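CIR protein (PDB 6ZYV) is of unknown function but belongs to the Plasmodium interspersed repeat (PIR) family of variant proteins, which is linked to infected red blood cells. Local coordinates at residues Phe161-Asn166 and Val189-Lys194; Asn217-Leu222 and Pro235-Thr240. The protein carries 5 engineered substitutions. All coordinates share one frame; numbering follows the deposited sequence.

Neither contact lies at the centre of this all-helical chain. Interaction 1 is a small surface contact between helices 154-174 and 181-198, made by one serine-carboxylate hydrogen bond. Interaction 2 is partly buried and larger. It joins helix 213-226 to the C-terminal loop, combining one hydrogen bond to a backbone carbonyl with apolar packing. The two have no segment in common, but their centres are about 10 Å apart. Residues 189-194 of interaction 1 touch both halves of interaction 2. Val189 packs on Tyr219 and Pro238, and Gln193 probably donates a hydrogen bond to the Thr240 carbonyl. Helix 181-198 thus meets helix 154-174, helix 213-226 and the tail.

Interaction 1. Residues Phe161-Asn166 and Val189-Lys194; sequences FKSLCN and VDEYQK
Ser163 and Glu191 meet across two consecutive helices, and they alone carry this contact. The backbones stay well apart, with Ser163 CA and Glu191 CA 8.9 Å from each other. Along residues 189-194, Val189 comes first and takes no part in the contact. Glu191 then reaches across. Its CG is anti to the backbone N (chi1 -174°) and the chain stays extended beyond it, which carries the carboxylate across to the serine. Ser163 OG donates a hydrogen bond to Glu191 OE1 at 2.9 Å. The hydroxyl uses the syn lone pair of that oxygen, on the side of OE2. It therefore also lies near Glu191 OE2, at 3.2 Å from OG. The serine methylene follows, with Ser163 CB 3.3 Å from Glu191 OE1. Ser163 OG has a second, weak hydrogen bond to the carbonyl of Asp159, one turn earlier in its own helix. Next along the segment, Tyr192 packs on Leu215, and its hydroxyl is hydrogen-bonded to Tyr208 OH. The serine-glutamate hydrogen bond thus lies at the surface between helices 154-174 and 181-198. Phe188 of helix 181-198 touches Ser163 and Leu164, while helices 8-20 and 213-226 pack against Phe161.

Interaction 2. Residues Asn217-Leu222 and Pro235-Thr240; sequences NGYDNL and PPLPTT
The proline-rich C-terminal tail of the ectodomain passes helix 213-226 at Tyr219, the helix residue that receives it. Tyr219 OH donates a hydrogen bond of 2.7 Å to Pro235 O. The carbonyl oxygen sits at the edge of the tyrosine ring, near its plane. The bond is bent at the acceptor, with a C=O...donor angle of 144°, and the hydroxyl is tilted 20° from the carbonyl plane. The pyrrolidine ring of Pro235 crosses the tyrosine side chain at about a right angle. Its CG and CD atoms also lie near the hydroxyl, with Pro235 CG 3.6 Å from Tyr219 OH. Residues 235-238 have backbone angles close to those of a polyproline II helix. This extended form lets the tail follow the tyrosine from its hydroxyl back toward the helix. Leu237 comes next to the ring, with Leu237 N 4.0 Å from Tyr219 CE2. Its side chain slides past the tyrosine in the opposite direction. Leu237 CB packs 4.0 Å from Tyr219 CD2, and Leu237 CD1 is 4.1 Å from the same carbon. Tyr219 holds CG anti to the backbone N (chi1 179°), which sends the ring out from the helix to the tail. The residue is buried, and the carbonyl of Pro235 satisfies its hydroxyl. Helix 181-198 completes the setting: Ala185 touches Tyr219, and the ring of Phe188 meets it with the two planes not far from parallel. The Cys181-Cys226 disulfide ties the start of helix 181-198 to the end of helix 213-226. Beyond the tail, a transmembrane helix is predicted at residues 263-287.

Interaction 1. Residues Phe161-Asn166 and Val189-Lys194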
loop_
_atom_site.group_PDB
_atom_site.type_symbol
_atom_site.label_atom_id
_atom_site.label_comp_id
_atom_site.label_asym_id
_atom_site.label_seq_id
_atom_site.Cartn_x
_atom_site.Cartn_y
_atom_site.Cartn_z
ATOM N N PHE A 161 9.112 -1.845 -0.395
ATOM C CA PHE A 161 7.980 -1.573 -1.271
ATOM C C PHE A 161 8.067 -0.149 -1.854
ATOM O O PHE A 161 7.762 0.077 -3.026
ATOM C CB PHE A 161 6.668 -1.759 -0.483
ATOM C CG PHE A 161 5.433 -1.359 -1.241
ATOM C CD1 PHE A 161 5.048 -2.043 -2.373
ATOM C CD2 PHE A 161 4.674 -0.282 -0.836
ATOM C CE1 PHE A 161 3.911 -1.679 -3.070
ATOM C CE2 PHE A 161 3.529 0.076 -1.537
ATOM C CZ PHE A 161 3.160 -0.622 -2.651
ATOM N N LYS A 162 8.488 0.805 -1.017
ATOM C CA LYS A 162 8.676 2.199 -1.400
ATOM C C LYS A 162 9.766 2.316 -2.471
ATOM O O LYS A 162 9.583 3.051 -3.432
ATOM C CB LYS A 162 9.058 3.038 -0.172
ATOM C CG LYS A 162 7.897 3.820 0.428
ATOM C CD LYS A 162 8.347 5.128 1.113
ATOM C CE LYS A 162 9.281 4.915 2.292
ATOM N NZ LYS A 162 9.434 6.157 3.118
ATOM N N SER A 163 10.876 1.573 -2.324
ATOM C CA SER A 163 11.962 1.539 -3.307
ATOM C C SER A 163 11.471 0.975 -4.638
ATOM O O SER A 163 11.882 1.455 -5.697
ATOM C CB SER A 163 13.126 0.704 -2.801
ATOM O OG SER A 163 13.788 1.393 -1.758
ATOM N N LEU A 164 10.577 -0.026 -4.589
ATOM C CA LEU A 164 9.983 -0.584 -5.791
ATOM C C LEU A 164 9.088 0.481 -6.450
ATOM O O LEU A 164 9.159 0.666 -7.667
ATOM C CB LEU A 164 9.167 -1.831 -5.430
ATOM C CG LEU A 164 8.423 -2.508 -6.567
ATOM C CD1 LEU A 164 9.414 -2.941 -7.685
ATOM C CD2 LEU A 164 7.663 -3.725 -6.030
ATOM N N CYS A 165 8.291 1.216 -5.647
ATOM C CA CYS A 165 7.423 2.296 -6.127
ATOM C C CYS A 165 8.218 3.428 -6.778
ATOM O O CYS A 165 7.748 4.009 -7.746
ATOM C CB CYS A 165 6.502 2.808 -5.018
ATOM S SG CYS A 165 5.047 1.768 -4.735
ATOM N N ASN A 166 9.438 3.706 -6.301
ATOM C CA ASN A 166 10.283 4.737 -6.908
ATOM C C ASN A 166 10.671 4.344 -8.335
ATOM O O ASN A 166 10.681 5.202 -9.217
ATOM C CB ASN A 166 11.523 5.024 -6.062
ATOM C CG ASN A 166 11.191 5.676 -4.737
ATOM O OD1 ASN A 166 10.206 6.418 -4.603
ATOM N ND2 ASN A 166 12.009 5.418 -3.717
ATOM N N VAL A 189 17.403 -5.306 -5.740
ATOM C CA VAL A 189 17.603 -6.688 -5.329
ATOM C C VAL A 189 18.668 -6.783 -4.216
ATOM O O VAL A 189 18.505 -7.585 -3.287
ATOM C CB VAL A 189 17.846 -7.681 -6.502
ATOM C CG1 VAL A 189 16.714 -7.635 -7.510
ATOM C CG2 VAL A 189 19.201 -7.530 -7.155
ATOM N N ASP A 190 19.708 -5.929 -4.260
ATOM C CA ASP A 190 20.728 -5.912 -3.204
ATOM C C ASP A 190 20.119 -5.385 -1.892
ATOM O O ASP A 190 20.399 -5.918 -0.834
ATOM C CB ASP A 190 21.922 -5.031 -3.610
ATOM C CG ASP A 190 22.810 -5.621 -4.701
ATOM O OD1 ASP A 190 22.628 -6.810 -5.045
ATOM O OD2 ASP A 190 23.687 -4.894 -5.210
ATOM N N GLU A 191 19.278 -4.352 -1.975
ATOM C CA GLU A 191 18.601 -3.761 -0.825
ATOM C C GLU A 191 17.630 -4.780 -0.195
ATOM O O GLU A 191 17.548 -4.890 1.024
ATOM C CB GLU A 191 17.842 -2.500 -1.262
ATOM C CG GLU A 191 17.226 -1.739 -0.103
ATOM C CD GLU A 191 16.269 -0.617 -0.481
ATOM O OE1 GLU A 191 16.045 -0.408 -1.697
ATOM O OE2 GLU A 191 15.734 0.050 0.438
ATOM N N TYR A 192 16.931 -5.540 -1.035
ATOM C CA TYR A 192 16.017 -6.567 -0.574
ATOM C C TYR A 192 16.793 -7.764 0.059
ATOM O O TYR A 192 16.391 -8.264 1.116
ATOM C CB TYR A 192 15.133 -7.018 -1.730
ATOM C CG TYR A 192 14.212 -8.141 -1.330
ATOM C CD1 TYR A 192 13.242 -7.957 -0.351
ATOM C CD2 TYR A 192 14.340 -9.404 -1.893
ATOM C CE1 TYR A 192 12.412 -8.994 0.040
ATOM C CE2 TYR A 192 13.497 -10.441 -1.530
ATOM C CZ TYR A 192 12.530 -10.232 -0.561
ATOM O OH TYR A 192 11.752 -11.284 -0.144
ATOM N N GLN A 193 17.928 -8.170 -0.541
ATOM C CA GLN A 193 18.763 -9.240 0.008
ATOM C C GLN A 193 19.276 -8.834 1.398
ATOM O O GLN A 193 19.251 -9.643 2.312
ATOM C CB GLN A 193 19.958 -9.540 -0.921
ATOM C CG GLN A 193 20.873 -10.669 -0.420
ATOM C CD GLN A 193 20.164 -12.002 -0.402
ATOM O OE1 GLN A 193 19.992 -12.651 -1.436
ATOM N NE2 GLN A 193 19.726 -12.444 0.775
ATOM N N LYS A 194 19.659 -7.558 1.568
ATOM C CA LYS A 194 20.104 -7.015 2.838
ATOM C C LYS A 194 18.948 -7.013 3.848
ATOM O O LYS A 194 19.173 -7.301 5.017
ATOM C CB LYS A 194 20.697 -5.614 2.667
ATOM C CG LYS A 194 21.308 -5.064 3.945
ATOM C CD LYS A 194 22.224 -3.857 3.696
ATOM C CE LYS A 194 22.779 -3.275 4.980
ATOM N NZ LYS A 194 21.746 -2.501 5.712
#

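Interaction 2. Residues Asn217-Leu222 and Pro235-Thr240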
loop_
_atom_site.group_PDB
_atom_site.type_symbol
_atom_site.label_atom_id
_atom_site.label_comp_id
_atom_site.label_asym_id
_atom_site.label_seq_id
_atom_site.Cartn_x
_atom_site.Cartn_y
_atom_site.Cartn_z
ATOM N N ASN A 217 5.569 -10.075 -7.352
ATOM C CA ASN A 217 4.779 -9.749 -8.538
ATOM C C ASN A 217 5.131 -8.337 -9.018
ATOM O O ASN A 217 5.288 -8.131 -10.223
ATOM C CB ASN A 217 3.279 -9.871 -8.284
ATOM C CG ASN A 217 2.837 -11.275 -7.953
ATOM O OD1 ASN A 217 3.394 -12.258 -8.425
ATOM N ND2 ASN A 217 1.816 -11.397 -7.129
ATOM N N GLY A 218 5.303 -7.404 -8.080
ATOM C CA GLY A 218 5.655 -6.028 -8.408
ATOM C C GLY A 218 6.971 -5.865 -9.147
ATOM O O GLY A 218 7.044 -5.120 -10.123
ATOM N N TYR A 219 8.011 -6.563 -8.693
ATOM C CA TYR A 219 9.322 -6.546 -9.318
ATOM C C TYR A 219 9.271 -7.246 -10.695
ATOM O O TYR A 219 9.775 -6.703 -11.669
ATOM C CB TYR A 219 10.374 -7.209 -8.409
ATOM C CG TYR A 219 11.757 -7.230 -9.022
ATOM C CD1 TYR A 219 12.483 -6.061 -9.189
ATOM C CD2 TYR A 219 12.317 -8.420 -9.478
ATOM C CE1 TYR A 219 13.748 -6.076 -9.771
ATOM C CE2 TYR A 219 13.569 -8.446 -10.071
ATOM C CZ TYR A 219 14.282 -7.271 -10.221
ATOM O OH TYR A 219 15.514 -7.293 -10.834
ATOM N N ASP A 220 8.603 -8.403 -10.791
ATOM C CA ASP A 220 8.464 -9.133 -12.049
ATOM C C ASP A 220 7.772 -8.264 -13.100
ATOM O O ASP A 220 8.237 -8.193 -14.240
ATOM C CB ASP A 220 7.664 -10.437 -11.852
ATOM C CG ASP A 220 8.437 -11.610 -11.269
ATOM O OD1 ASP A 220 9.699 -11.520 -11.183
ATOM O OD2 ASP A 220 7.783 -12.615 -10.871
ATOM N N ASN A 221 6.707 -7.552 -12.701
ATOM C CA ASN A 221 6.008 -6.693 -13.644
ATOM C C ASN A 221 6.897 -5.520 -14.050
ATOM O O ASN A 221 6.931 -5.163 -15.224
ATOM C CB ASN A 221 4.657 -6.222 -13.109
ATOM C CG ASN A 221 3.985 -5.258 -14.081
ATOM O OD1 ASN A 221 3.381 -5.682 -15.086
ATOM N ND2 ASN A 221 4.147 -3.940 -13.853
ATOM N N LEU A 222 7.614 -4.927 -13.087
ATOM C CA LEU A 222 8.475 -3.784 -13.375
ATOM C C LEU A 222 9.549 -4.106 -14.468
ATOM O O LEU A 222 9.675 -3.363 -15.452
ATOM C CB LEU A 222 9.112 -3.279 -12.065
ATOM C CG LEU A 222 9.922 -1.966 -12.058
ATOM C CD1 LEU A 222 11.398 -2.208 -12.408
ATOM C CD2 LEU A 222 9.277 -0.859 -12.892
ATOM N N PRO A 235 18.459 -8.898 -12.880
ATOM C CA PRO A 235 18.718 -9.931 -11.877
ATOM C C PRO A 235 17.399 -10.480 -11.313
ATOM O O PRO A 235 16.389 -9.772 -11.253
ATOM C CB PRO A 235 19.527 -9.175 -10.798
ATOM C CG PRO A 235 19.049 -7.783 -10.900
ATOM C CD PRO A 235 18.756 -7.547 -12.356
ATOM N N PRO A 236 17.393 -11.753 -10.898
ATOM C CA PRO A 236 16.181 -12.304 -10.280
ATOM C C PRO A 236 16.020 -11.811 -8.837
ATOM O O PRO A 236 16.997 -11.452 -8.179
ATOM C CB PRO A 236 16.428 -13.811 -10.311
ATOM C CG PRO A 236 17.938 -13.937 -10.194
ATOM C CD PRO A 236 18.518 -12.715 -10.875
ATOM N N LEU A 237 14.788 -11.796 -8.342
ATOM C CA LEU A 237 14.519 -11.383 -6.978
ATOM C C LEU A 237 15.069 -12.447 -6.020
ATOM O O LEU A 237 14.807 -13.630 -6.223
ATOM C CB LEU A 237 13.013 -11.233 -6.761
ATOM C CG LEU A 237 12.636 -10.607 -5.427
ATOM C CD1 LEU A 237 12.899 -9.126 -5.438
ATOM C CD2 LEU A 237 11.203 -10.892 -5.082
ATOM N N PRO A 238 15.857 -12.035 -5.001
ATOM C CA PRO A 238 16.387 -12.997 -4.017
ATOM C C PRO A 238 15.325 -13.928 -3.406
ATOM O O PRO A 238 14.193 -13.504 -3.187
ATOM C CB PRO A 238 16.993 -12.095 -2.948
ATOM C CG PRO A 238 17.313 -10.830 -3.665
ATOM C CD PRO A 238 16.263 -10.655 -4.688
ATOM N N THR A 239 15.663 -15.216 -3.202
ATOM C CA THR A 239 14.683 -16.182 -2.689
ATOM C C THR A 239 14.825 -16.511 -1.212
ATOM O O THR A 239 13.894 -17.062 -0.621
ATOM C CB THR A 239 14.703 -17.485 -3.510
ATOM O OG1 THR A 239 15.930 -18.167 -3.285
ATOM C CG2 THR A 239 14.522 -17.257 -4.987
ATOM N N THR A 240 15.996 -16.249 -0.622
ATOM C CA THR A 240 16.255 -16.614 0.763
ATOM C C THR A 240 17.287 -15.698 1.408
ATOM O O THR A 240 17.994 -14.977 0.704
ATOM C CB THR A 240 16.770 -18.088 0.787
ATOM O OG1 THR A 240 17.145 -18.447 2.116
ATOM C CG2 THR A 240 17.970 -18.304 -0.120
#